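Local coordinates for protein glutamate racemase (Francisella tularensis subsp. tularensis, PDB 3OUT) that belongs to the Asp/Glu/hydantoin racemase family of two-domain alpha/beta enzymes and carries D-glutamic acid in a pocket of its fold, at residues F64-E69 against E90-I95; I101-S106 against S212-S217; I80-K85 against I123-Y128; Q131-K134 against E140-S143. One frame throughout, in Å; residues are numbered along the deposited sequence.

The four contacts illustrate how a two-domain alpha/beta protein is held together, by packing within each half and by joints between the halves. Interaction 1 lies at the periphery of the six-stranded domain, with the ends of two helices meeting. Interactions 1 and 3 share helix 78-92, though their centres are 21 Å apart. Interaction 3 lies closer to the ligand than interaction 2: the side chain of Ala-82 is about 8 Å from the bound D-glutamic acid, that of Ala-103 about 12 Å. Ile-101 packs on Ala-82 and Tyr-128, joining interactions 2 and 3, while Val-105 rests on Ile-132 of interaction 4. Interactions 3 and 4 share helix 127-135, their centres 12 Å apart.

Interaction 1: residues F64-E69 against E90-I95; sequences FLIDQE and EIAKAI
Ile-66, near the end of helix 51-67, meets Ile-91, Ala-92 and Ile-95 where two helices flanking the six-stranded parallel sheet come to their ends. Both belong to beta-alpha-beta crossovers: helix 51-67 leads into strand 72-75, and helix 78-92 leads out of that strand toward strand 97-99. Ile-66 carries the contact. Its CG1 stands beside the backbone N (chi1 -67°), and the next torsion, -62°, folds CD1 over the last turn of the other helix. There Ile-66 CD1 lies 3.6 Å from Ala-92 CA and 3.9 Å from Ala-92 CB, touching backbone and methyl together. Ile-91 contributes its CG2 branch, 4.2 Å from Ile-66 CG1; the end of its side chain leads away from the segment, and Ile-91 also packs on Ala-59, Ala-62 and Lys-63, earlier on helix 51-67. The two segments then leave their helices through residues of positive phi, Glu-69 and Lys-93. Glu-69 turns to a second subunit. Beyond Lys-93, a type II' turn brings Ile-95 against the same methyl, roughly at right angles to Ala-92, with Ile-66 CD1 4.0 Å from Ile-95 CG1; the turn is closed by the bond from Ile-95 N to Ala-92 O, 3.0 Å.

Interaction 2: residues I101-S106 against S212-S217; sequences ITAGVS and SKMLYS
Two connecting helices, each leading from one sheet of this two-domain fold to the other, touch where Met-214 of helix 208-221 reaches Ala-103 and Ser-106 of helix 100-106. Within the segments their axes cross at 102° and come no closer than 10.4 Å, a gap that one long side chain bridges. Met-214, present as selenomethionine, starts with CG beside its backbone N (chi1 -71°) and runs extended from there, so that SE and CE arrive at the far helix. Met-214 SE rests on the backbone, 3.8 Å from Ala-103 CA, and 4.1 Å from the methyl carbon Ala-103 CB. The terminal Met-214 CE goes one turn further, lying 3.6 Å from Ser-106 OG, with Thr-102 CG2 at its margin. That hydroxyl is engaged elsewhere: Ser-106 OG donates to Ala-103 O at 2.7 Å and is also bonded to Gln-210 NE2, so its meeting with CE is van der Waals contact. Thr-102 turns its own OG1 to Asp-99. Helix 208-221 leans through Ser-212 on helix 20-29, whereas Val-105 faces helix 127-135. The contact thus links elements packed on different domains, an arrangement belonging to the interdomain connection of a two-domain alpha/beta racemase.

Interaction 3: residues I80-K85 against I123-Y128; sequences ISAIAK and INSNAY
Ala-82 and Ala-127 bring their helices unusually close, with CA atoms 5.1 Å apart, a spacing in keeping with two alanines at the crossing. The methyl carbons Ala-82 CB and Ala-127 CB lie 3.6 Å apart, and Ala-127 CB is equally near Ala-82 CA, so methyl and backbone share the packing. The approaching segment is a break between two helices. Helix 120-125 stops at Asn-126, which takes positive phi, and helix 127-135 sets off at once, turning Ser-125 and Ala-127 toward helix 78-92 from either side of the break. Ser-125 bridges the break. Ser-125 OG sits between the backbone N and the carbonyl carbon (chi1 81°), where it accepts from Ala-127 N at 3.1 Å, with an N-H...O angle of 151°: an ST turn. The same hydroxyl is bonded to Thr-122 O, so it is gripped twice, and the 3.5 Å approach of Ser-125 OG to Ala-82 CB is a van der Waals contact. Ile-83 lies against the carbon side of the serine, with Ile-83 CG1 3.7 Å from Ser-125 CB. Asn-126 faces outward to a neighbouring subunit, where its ND2 bonds Glu-69 of that chain. Tyr-128 reaches back along the contact to bond Asn-78 OD1, and Asn-78 lines the D-glutamic acid pocket. Ser-81, one residue before Ala-82, is tied to Cys-77 O, another pocket residue. Helix 78-92 follows a strand of one sheet, and the broken helix follows a strand of the other. Their meeting close behind the pocket residues belongs to the interdomain cleft of the racemase fold.

Interaction 4: residues Q131-K134 against E140-S143; sequences QIHK and EVYS
Ile-132 and His-133, on the helix of a beta-alpha-beta crossover, close on Val-141 of the strand that follows. The unit runs from strand 113-118 through helices 120-125 and 127-135 to strand 140-145, which lies parallel beside the first strand at the edge of the four-stranded sheet. Along the helix, Gln-131 comes first; it packs on Val-105 of helix 100-106 and takes no part in the contact with the strand. Ile-132 follows and points at the sheet. Its CG2 meets Val-141 CG2, and Ile-132 CD1 lies 4.0 Å from the same Val-141 CG2, which therefore nestles against both branches of the isoleucine. Ile-132 also packs on Val-105, so this side chain joins the crossover to the neighbouring helix. His-133 sets its CG beside the backbone N (chi1 -70°), and this swings the ring toward the start of the strand. The ring meets the valine obliquely, through NE2. Its nitrogens have polar partners beyond the two segments: NE2 bonds Ile-139 O, just ahead of the strand, while ND1 bonds Glu-69 of a neighbouring subunit. Bonds at both nitrogens fix the rotation of the ring, and the carboxylate would probably favour a protonated, positively charged imidazole. Across the contact, the strand is held by backbone bonds of Glu-140 and Tyr-142 to strand 113-118, and Val-141 also packs on Val-116. With chi1 at -177°, Val-141 sets CG1 anti to its backbone N and places CG2 in the angle formed by the two helix side chains, 3.8 Å from Ile-132 CG2 and 3.6 Å from His-133 NE2.

Interaction 1: residues F64-E69 against E90-I95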
loop_
_atom_site.group_PDB
_atom_site.type_symbol
_atom_site.label_atom_id
_atom_site.label_comp_id
_atom_site.label_asym_id
_atom_site.label_seq_id
_atom_site.Cartn_x
_atom_site.Cartn_y
_atom_site.Cartn_z
ATOM N N PHE B 64 -3.361 0.266 -13.002
ATOM C CA PHE B 64 -4.564 1.059 -12.882
ATOM C C PHE B 64 -4.850 1.775 -14.194
ATOM O O PHE B 64 -5.982 1.783 -14.669
ATOM C CB PHE B 64 -4.424 2.080 -11.728
ATOM C CG PHE B 64 -5.629 2.944 -11.541
ATOM C CD1 PHE B 64 -5.847 4.042 -12.340
ATOM C CD2 PHE B 64 -6.570 2.628 -10.574
ATOM C CE1 PHE B 64 -6.956 4.824 -12.170
ATOM C CE2 PHE B 64 -7.700 3.414 -10.407
ATOM C CZ PHE B 64 -7.877 4.527 -11.206
ATOM N N LEU B 65 -3.843 2.386 -14.805
ATOM C CA LEU B 65 -4.108 3.156 -16.027
ATOM C C LEU B 65 -4.507 2.267 -17.193
ATOM O O LEU B 65 -5.372 2.642 -17.985
ATOM C CB LEU B 65 -2.884 3.996 -16.399
ATOM C CG LEU B 65 -2.653 5.224 -15.530
ATOM C CD1 LEU B 65 -1.320 5.889 -15.815
ATOM C CD2 LEU B 65 -3.815 6.256 -15.629
ATOM N N ILE B 66 -3.862 1.107 -17.305
ATOM C CA ILE B 66 -4.160 0.158 -18.387
ATOM C C ILE B 66 -5.585 -0.381 -18.255
ATOM O O ILE B 66 -6.283 -0.546 -19.253
ATOM C CB ILE B 66 -3.094 -0.940 -18.500
ATOM C CG1 ILE B 66 -1.759 -0.332 -18.948
ATOM C CG2 ILE B 66 -3.574 -2.100 -19.431
ATOM C CD1 ILE B 66 -1.671 0.378 -20.348
ATOM N N ASP B 67 -6.070 -0.554 -17.034
ATOM C CA ASP B 67 -7.462 -0.936 -16.789
ATOM C C ASP B 67 -8.460 0.126 -17.210
ATOM O O ASP B 67 -9.648 -0.196 -17.462
ATOM C CB ASP B 67 -7.694 -1.229 -15.300
ATOM C CG ASP B 67 -7.446 -2.655 -14.927
ATOM O OD1 ASP B 67 -6.901 -3.421 -15.735
ATOM O OD2 ASP B 67 -7.797 -2.956 -13.755
ATOM N N GLN B 68 -8.014 1.382 -17.320
ATOM C CA GLN B 68 -8.879 2.470 -17.836
ATOM C C GLN B 68 -8.836 2.591 -19.352
ATOM O O GLN B 68 -9.521 3.470 -19.944
ATOM C CB GLN B 68 -8.496 3.838 -17.262
ATOM C CG GLN B 68 -8.251 3.912 -15.788
ATOM C CD GLN B 68 -9.316 3.317 -14.937
ATOM O OE1 GLN B 68 -10.460 3.802 -14.951
ATOM N NE2 GLN B 68 -8.944 2.271 -14.130
ATOM N N GLU B 69 -8.051 1.736 -19.990
ATOM C CA GLU B 69 -7.944 1.660 -21.456
ATOM C C GLU B 69 -7.513 3.006 -22.043
ATOM O O GLU B 69 -8.154 3.542 -22.974
ATOM C CB GLU B 69 -9.211 1.109 -22.106
ATOM C CG GLU B 69 -9.467 -0.335 -21.738
ATOM C CD GLU B 69 -10.720 -0.922 -22.374
ATOM O OE1 GLU B 69 -11.775 -0.261 -22.450
ATOM O OE2 GLU B 69 -10.602 -2.052 -22.842
ATOM N N GLU B 90 6.464 -2.595 -19.943
ATOM C CA GLU B 90 6.163 -4.025 -19.969
ATOM C C GLU B 90 4.690 -4.276 -19.674
ATOM O O GLU B 90 4.048 -5.131 -20.282
ATOM C CB GLU B 90 7.025 -4.781 -18.961
ATOM C CG GLU B 90 6.970 -6.270 -19.153
ATOM C CD GLU B 90 7.685 -6.710 -20.438
ATOM O OE1 GLU B 90 7.182 -7.649 -21.089
ATOM O OE2 GLU B 90 8.737 -6.116 -20.800
ATOM N N ILE B 91 4.165 -3.537 -18.709
ATOM C CA ILE B 91 2.734 -3.584 -18.398
ATOM C C ILE B 91 1.862 -2.976 -19.502
ATOM O O ILE B 91 0.793 -3.518 -19.792
ATOM C CB ILE B 91 2.463 -2.899 -17.015
ATOM C CG1 ILE B 91 3.114 -3.745 -15.930
ATOM C CG2 ILE B 91 0.949 -2.722 -16.720
ATOM C CD1 ILE B 91 3.365 -3.009 -14.611
ATOM N N ALA B 92 2.310 -1.880 -20.100
ATOM C CA ALA B 92 1.516 -1.200 -21.106
ATOM C C ALA B 92 1.400 -2.033 -22.399
ATOM O O ALA B 92 0.444 -1.866 -23.135
ATOM C CB ALA B 92 2.088 0.216 -21.396
ATOM N N LYS B 93 2.363 -2.920 -22.640
ATOM C CA LYS B 93 2.403 -3.794 -23.826
ATOM C C LYS B 93 2.326 -2.920 -25.060
ATOM O O LYS B 93 3.228 -2.134 -25.273
ATOM C CB LYS B 93 1.322 -4.876 -23.761
ATOM C CG LYS B 93 1.616 -5.949 -22.701
ATOM C CD LYS B 93 0.411 -6.819 -22.439
ATOM C CE LYS B 93 0.754 -7.959 -21.486
ATOM N NZ LYS B 93 1.442 -7.441 -20.257
ATOM N N ALA B 94 1.248 -3.012 -25.843
ATOM C CA ALA B 94 1.169 -2.285 -27.129
ATOM C C ALA B 94 0.805 -0.805 -26.993
ATOM O O ALA B 94 0.817 -0.045 -27.974
ATOM C CB ALA B 94 0.185 -2.984 -28.103
ATOM N N ILE B 95 0.495 -0.368 -25.775
ATOM C CA ILE B 95 0.215 1.056 -25.516
ATOM C C ILE B 95 1.523 1.832 -25.434
ATOM O O ILE B 95 2.393 1.472 -24.666
ATOM C CB ILE B 95 -0.605 1.209 -24.193
ATOM C CG1 ILE B 95 -1.966 0.499 -24.337
ATOM C CG2 ILE B 95 -0.776 2.720 -23.793
ATOM C CD1 ILE B 95 -2.828 1.004 -25.468
#

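Interaction 2: residues I101-S106 against S212-S217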
loop_
_atom_site.group_PDB
_atom_site.type_symbol
_atom_site.label_atom_id
_atom_site.label_comp_id
_atom_site.label_asym_id
_atom_site.label_seq_id
_atom_site.Cartn_x
_atom_site.Cartn_y
_atom_site.Cartn_z
ATOM N N ILE B 101 12.414 11.964 -19.350
ATOM C CA ILE B 101 13.858 11.898 -19.493
ATOM C C ILE B 101 14.223 11.809 -20.972
ATOM O O ILE B 101 15.137 12.507 -21.416
ATOM C CB ILE B 101 14.485 10.773 -18.654
ATOM C CG1 ILE B 101 14.268 11.058 -17.163
ATOM C CG2 ILE B 101 15.980 10.601 -18.967
ATOM C CD1 ILE B 101 14.923 10.059 -16.234
ATOM N N THR B 102 13.500 10.983 -21.730
ATOM C CA THR B 102 13.703 10.964 -23.206
ATOM C C THR B 102 13.552 12.353 -23.799
ATOM O O THR B 102 14.341 12.760 -24.669
ATOM C CB THR B 102 12.736 9.947 -23.873
ATOM O OG1 THR B 102 12.995 8.643 -23.330
ATOM C CG2 THR B 102 12.890 9.929 -25.389
ATOM N N ALA B 103 12.559 13.085 -23.350
ATOM C CA ALA B 103 12.354 14.471 -23.783
ATOM C C ALA B 103 13.539 15.368 -23.435
ATOM O O ALA B 103 14.033 16.122 -24.275
ATOM C CB ALA B 103 11.057 15.032 -23.175
ATOM N N GLY B 104 14.002 15.307 -22.182
ATOM C CA GLY B 104 15.165 16.104 -21.782
ATOM C C GLY B 104 16.401 15.807 -22.609
ATOM O O GLY B 104 17.132 16.729 -22.997
ATOM N N VAL B 105 16.657 14.526 -22.821
ATOM C CA VAL B 105 17.858 14.102 -23.543
ATOM C C VAL B 105 17.812 14.697 -24.943
ATOM O O VAL B 105 18.836 15.180 -25.470
ATOM C CB VAL B 105 17.954 12.575 -23.588
ATOM C CG1 VAL B 105 19.079 12.104 -24.584
ATOM C CG2 VAL B 105 18.208 12.067 -22.168
ATOM N N SER B 106 16.614 14.665 -25.544
ATOM C CA SER B 106 16.438 15.164 -26.913
ATOM C C SER B 106 16.795 16.669 -27.035
ATOM O O SER B 106 17.075 17.158 -28.123
ATOM C CB SER B 106 15.017 14.885 -27.426
ATOM O OG SER B 106 14.076 15.832 -26.944
ATOM N N SER B 212 5.291 16.499 -23.980
ATOM C CA SER B 212 3.936 16.632 -24.520
ATOM C C SER B 212 3.916 16.657 -26.052
ATOM O O SER B 212 3.070 16.024 -26.669
ATOM C CB SER B 212 3.267 17.863 -23.932
ATOM O OG SER B 212 3.281 17.796 -22.508
ATOM N N LYS B 213 4.852 17.390 -26.650
ATOM C CA LYS B 213 4.995 17.410 -28.123
ATOM C C LYS B 213 5.315 16.059 -28.726
ATOM O O LYS B 213 4.809 15.748 -29.807
ATOM C CB LYS B 213 6.028 18.438 -28.531
ATOM C CG LYS B 213 5.551 19.830 -28.199
ATOM C CD LYS B 213 6.326 20.900 -28.879
ATOM C CE LYS B 213 7.765 20.909 -28.573
ATOM N NZ LYS B 213 8.434 22.039 -29.323
HETATM N N MSE B 214 6.131 15.263 -28.029
HETATM C CA MSE B 214 6.426 13.903 -28.466
HETATM C C MSE B 214 5.141 13.076 -28.510
HETATM O O MSE B 214 4.934 12.289 -29.429
HETATM C CB MSE B 214 7.523 13.245 -27.600
HETATM C CG MSE B 214 8.881 13.847 -27.839
HETATM SE SE MSE B 214 10.143 13.062 -26.597
HETATM C CE MSE B 214 11.749 13.194 -27.721
ATOM N N LEU B 215 4.292 13.226 -27.495
ATOM C CA LEU B 215 3.027 12.527 -27.483
ATOM C C LEU B 215 2.120 13.032 -28.627
ATOM O O LEU B 215 1.573 12.232 -29.338
ATOM C CB LEU B 215 2.336 12.676 -26.131
ATOM C CG LEU B 215 0.956 12.001 -26.043
ATOM C CD1 LEU B 215 1.010 10.551 -26.503
ATOM C CD2 LEU B 215 0.435 12.070 -24.633
ATOM N N TYR B 216 2.022 14.346 -28.824
ATOM C CA TYR B 216 1.291 14.908 -29.963
ATOM C C TYR B 216 1.755 14.261 -31.295
ATOM O O TYR B 216 0.929 13.798 -32.094
ATOM C CB TYR B 216 1.437 16.434 -30.073
ATOM C CG TYR B 216 0.821 16.913 -31.358
ATOM C CD1 TYR B 216 -0.536 17.179 -31.451
ATOM C CD2 TYR B 216 1.593 17.044 -32.500
ATOM C CE1 TYR B 216 -1.119 17.556 -32.657
ATOM C CE2 TYR B 216 1.025 17.421 -33.717
ATOM C CZ TYR B 216 -0.334 17.670 -33.783
ATOM O OH TYR B 216 -0.895 18.045 -34.990
ATOM N N SER B 217 3.071 14.212 -31.528
ATOM C CA SER B 217 3.555 13.717 -32.820
ATOM C C SER B 217 3.156 12.275 -33.024
ATOM O O SER B 217 2.742 11.894 -34.119
ATOM C CB SER B 217 5.064 13.847 -32.930
ATOM O OG SER B 217 5.400 15.204 -32.952
#

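Interaction 3: residues I80-K85 against I123-Y128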
loop_
_atom_site.group_PDB
_atom_site.type_symbol
_atom_site.label_atom_id
_atom_site.label_comp_id
_atom_site.label_asym_id
_atom_site.label_seq_id
_atom_site.Cartn_x
_atom_site.Cartn_y
_atom_site.Cartn_z
ATOM N N ILE B 80 10.124 8.362 -11.631
ATOM C CA ILE B 80 9.550 7.139 -12.236
ATOM C C ILE B 80 10.204 6.837 -13.591
ATOM O O ILE B 80 10.560 5.695 -13.866
ATOM C CB ILE B 80 8.014 7.254 -12.386
ATOM C CG1 ILE B 80 7.362 7.413 -11.008
ATOM C CG2 ILE B 80 7.425 5.998 -13.102
ATOM C CD1 ILE B 80 5.834 7.757 -11.051
ATOM N N SER B 81 10.397 7.861 -14.413
ATOM C CA SER B 81 11.071 7.627 -15.719
ATOM C C SER B 81 12.476 7.044 -15.578
ATOM O O SER B 81 12.908 6.215 -16.376
ATOM C CB SER B 81 11.182 8.938 -16.483
ATOM O OG SER B 81 9.881 9.480 -16.832
ATOM N N ALA B 82 13.218 7.535 -14.609
ATOM C CA ALA B 82 14.578 7.099 -14.367
ATOM C C ALA B 82 14.694 5.629 -13.963
ATOM O O ALA B 82 15.660 4.919 -14.310
ATOM C CB ALA B 82 15.186 7.941 -13.240
ATOM N N ILE B 83 13.727 5.192 -13.158
ATOM C CA ILE B 83 13.843 3.941 -12.411
ATOM C C ILE B 83 12.886 2.853 -12.850
ATOM O O ILE B 83 13.236 1.672 -12.728
ATOM C CB ILE B 83 13.732 4.224 -10.880
ATOM C CG1 ILE B 83 15.003 4.953 -10.437
ATOM C CG2 ILE B 83 13.432 2.963 -10.048
ATOM C CD1 ILE B 83 14.870 5.798 -9.143
ATOM N N ALA B 84 11.717 3.232 -13.376
ATOM C CA ALA B 84 10.628 2.295 -13.663
ATOM C C ALA B 84 10.071 2.349 -15.049
ATOM O O ALA B 84 9.034 1.726 -15.317
ATOM C CB ALA B 84 9.473 2.479 -12.602
ATOM N N LYS B 85 10.763 3.008 -15.997
ATOM C CA LYS B 85 10.231 3.102 -17.345
ATOM C C LYS B 85 9.981 1.732 -17.931
ATOM O O LYS B 85 8.952 1.512 -18.553
ATOM C CB LYS B 85 11.182 3.890 -18.259
ATOM C CG LYS B 85 10.647 4.177 -19.659
ATOM C CD LYS B 85 11.633 5.038 -20.452
ATOM C CE LYS B 85 12.950 4.351 -20.762
ATOM N NZ LYS B 85 13.704 5.100 -21.842
ATOM N N ILE B 123 19.124 11.050 -9.551
ATOM C CA ILE B 123 20.558 11.241 -9.796
ATOM C C ILE B 123 21.294 9.932 -9.444
ATOM O O ILE B 123 22.126 9.453 -10.222
ATOM C CB ILE B 123 21.135 12.414 -8.986
ATOM C CG1 ILE B 123 20.526 13.742 -9.417
ATOM C CG2 ILE B 123 22.687 12.427 -9.117
ATOM C CD1 ILE B 123 20.751 14.122 -10.875
ATOM N N ASN B 124 20.941 9.308 -8.309
ATOM C CA ASN B 124 21.586 8.062 -7.898
ATOM C C ASN B 124 21.315 6.914 -8.863
ATOM O O ASN B 124 22.134 6.021 -8.995
ATOM C CB ASN B 124 21.171 7.633 -6.488
ATOM C CG ASN B 124 21.668 8.566 -5.426
ATOM O OD1 ASN B 124 22.624 9.300 -5.621
ATOM N ND2 ASN B 124 20.985 8.563 -4.288
ATOM N N SER B 125 20.204 6.961 -9.600
ATOM C CA SER B 125 19.911 5.956 -10.600
ATOM C C SER B 125 20.839 6.060 -11.811
ATOM O O SER B 125 20.965 5.107 -12.580
ATOM C CB SER B 125 18.486 6.066 -11.096
ATOM O OG SER B 125 18.373 7.078 -12.065
ATOM N N ASN B 126 21.450 7.221 -11.960
ATOM C CA ASN B 126 22.302 7.553 -13.122
ATOM C C ASN B 126 21.577 7.625 -14.467
ATOM O O ASN B 126 22.238 7.691 -15.533
ATOM C CB ASN B 126 23.530 6.611 -13.230
ATOM C CG ASN B 126 24.661 7.224 -14.055
ATOM O OD1 ASN B 126 25.045 8.382 -13.841
ATOM N ND2 ASN B 126 25.215 6.431 -14.992
ATOM N N ALA B 127 20.245 7.682 -14.463
ATOM C CA ALA B 127 19.513 7.568 -15.694
ATOM C C ALA B 127 19.837 8.696 -16.705
ATOM O O ALA B 127 19.932 8.431 -17.900
ATOM C CB ALA B 127 17.981 7.534 -15.412
ATOM N N TYR B 128 19.957 9.940 -16.255
ATOM C CA TYR B 128 20.151 11.031 -17.223
ATOM C C TYR B 128 21.507 10.888 -17.886
ATOM O O TYR B 128 21.613 10.985 -19.102
ATOM C CB TYR B 128 19.995 12.412 -16.592
ATOM C CG TYR B 128 18.637 13.052 -16.821
ATOM C CD1 TYR B 128 18.325 13.599 -18.025
ATOM C CD2 TYR B 128 17.691 13.163 -15.785
ATOM C CE1 TYR B 128 17.090 14.208 -18.238
ATOM C CE2 TYR B 128 16.516 13.771 -15.974
ATOM C CZ TYR B 128 16.206 14.297 -17.227
ATOM O OH TYR B 128 14.979 14.900 -17.433
#

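Interaction 4: residues Q131-K134 against E140-S143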
loop_
_atom_site.group_PDB
_atom_site.type_symbol
_atom_site.label_atom_id
_atom_site.label_comp_id
_atom_site.label_asym_id
_atom_site.label_seq_id
_atom_site.Cartn_x
_atom_site.Cartn_y
_atom_site.Cartn_z
ATOM N N GLN B 131 21.415 7.900 -20.357
ATOM C CA GLN B 131 20.605 8.118 -21.573
ATOM C C GLN B 131 21.243 9.148 -22.480
ATOM O O GLN B 131 21.162 9.022 -23.687
ATOM C CB GLN B 131 19.177 8.510 -21.226
ATOM C CG GLN B 131 18.403 7.425 -20.447
ATOM C CD GLN B 131 18.162 6.162 -21.243
ATOM O OE1 GLN B 131 17.831 6.213 -22.425
ATOM N NE2 GLN B 131 18.331 5.007 -20.589
ATOM N N ILE B 132 21.877 10.155 -21.899
ATOM C CA ILE B 132 22.616 11.136 -22.696
ATOM C C ILE B 132 23.754 10.420 -23.388
ATOM O O ILE B 132 23.980 10.611 -24.579
ATOM C CB ILE B 132 23.119 12.316 -21.840
ATOM C CG1 ILE B 132 21.934 13.151 -21.350
ATOM C CG2 ILE B 132 24.117 13.203 -22.627
ATOM C CD1 ILE B 132 22.257 14.136 -20.213
ATOM N N HIS B 133 24.459 9.566 -22.643
ATOM C CA HIS B 133 25.586 8.811 -23.210
ATOM C C HIS B 133 25.211 7.760 -24.262
ATOM O O HIS B 133 26.048 7.448 -25.144
ATOM C CB HIS B 133 26.434 8.211 -22.096
ATOM C CG HIS B 133 27.210 9.232 -21.314
ATOM N ND1 HIS B 133 27.525 9.059 -19.977
ATOM C CD2 HIS B 133 27.715 10.434 -21.668
ATOM C CE1 HIS B 133 28.180 10.131 -19.545
ATOM N NE2 HIS B 133 28.324 10.970 -20.566
ATOM N N LYS B 134 23.972 7.283 -24.232
ATOM C CA LYS B 134 23.440 6.440 -25.308
ATOM C C LYS B 134 23.360 7.166 -26.642
ATOM O O LYS B 134 23.499 6.538 -27.682
ATOM C CB LYS B 134 22.056 5.876 -24.969
ATOM C CG LYS B 134 22.113 4.765 -23.950
ATOM C CD LYS B 134 20.718 4.183 -23.708
ATOM C CE LYS B 134 20.733 3.133 -22.584
ATOM N NZ LYS B 134 21.601 2.001 -22.950
ATOM N N GLU B 140 30.010 15.427 -21.766
ATOM C CA GLU B 140 30.390 15.516 -20.368
ATOM C C GLU B 140 29.122 15.822 -19.611
ATOM O O GLU B 140 28.475 16.836 -19.888
ATOM C CB GLU B 140 31.401 16.660 -20.152
ATOM C CG GLU B 140 32.705 16.403 -20.799
ATOM C CD GLU B 140 33.641 17.586 -20.735
ATOM O OE1 GLU B 140 33.196 18.756 -20.617
ATOM O OE2 GLU B 140 34.846 17.336 -20.829
ATOM N N VAL B 141 28.762 14.940 -18.681
ATOM C CA VAL B 141 27.543 15.107 -17.858
ATOM C C VAL B 141 27.885 15.236 -16.371
ATOM O O VAL B 141 28.533 14.367 -15.807
ATOM C CB VAL B 141 26.558 13.953 -18.063
ATOM C CG1 VAL B 141 25.257 14.201 -17.230
ATOM C CG2 VAL B 141 26.216 13.761 -19.539
ATOM N N TYR B 142 27.510 16.376 -15.790
ATOM C CA TYR B 142 27.692 16.651 -14.367
ATOM C C TYR B 142 26.314 16.647 -13.686
ATOM O O TYR B 142 25.400 17.347 -14.113
ATOM C CB TYR B 142 28.328 18.012 -14.191
ATOM C CG TYR B 142 29.755 18.063 -14.686
ATOM C CD1 TYR B 142 30.804 17.552 -13.915
ATOM C CD2 TYR B 142 30.033 18.624 -15.902
ATOM C CE1 TYR B 142 32.124 17.627 -14.372
ATOM C CE2 TYR B 142 31.335 18.701 -16.380
ATOM C CZ TYR B 142 32.367 18.207 -15.615
ATOM O OH TYR B 142 33.645 18.330 -16.124
ATOM N N SER B 143 26.184 15.830 -12.657
ATOM C CA SER B 143 24.900 15.632 -12.008
ATOM C C SER B 143 24.995 15.931 -10.526
ATOM O O SER B 143 25.993 15.565 -9.873
ATOM C CB SER B 143 24.470 14.185 -12.190
ATOM O OG SER B 143 24.304 13.827 -13.556
#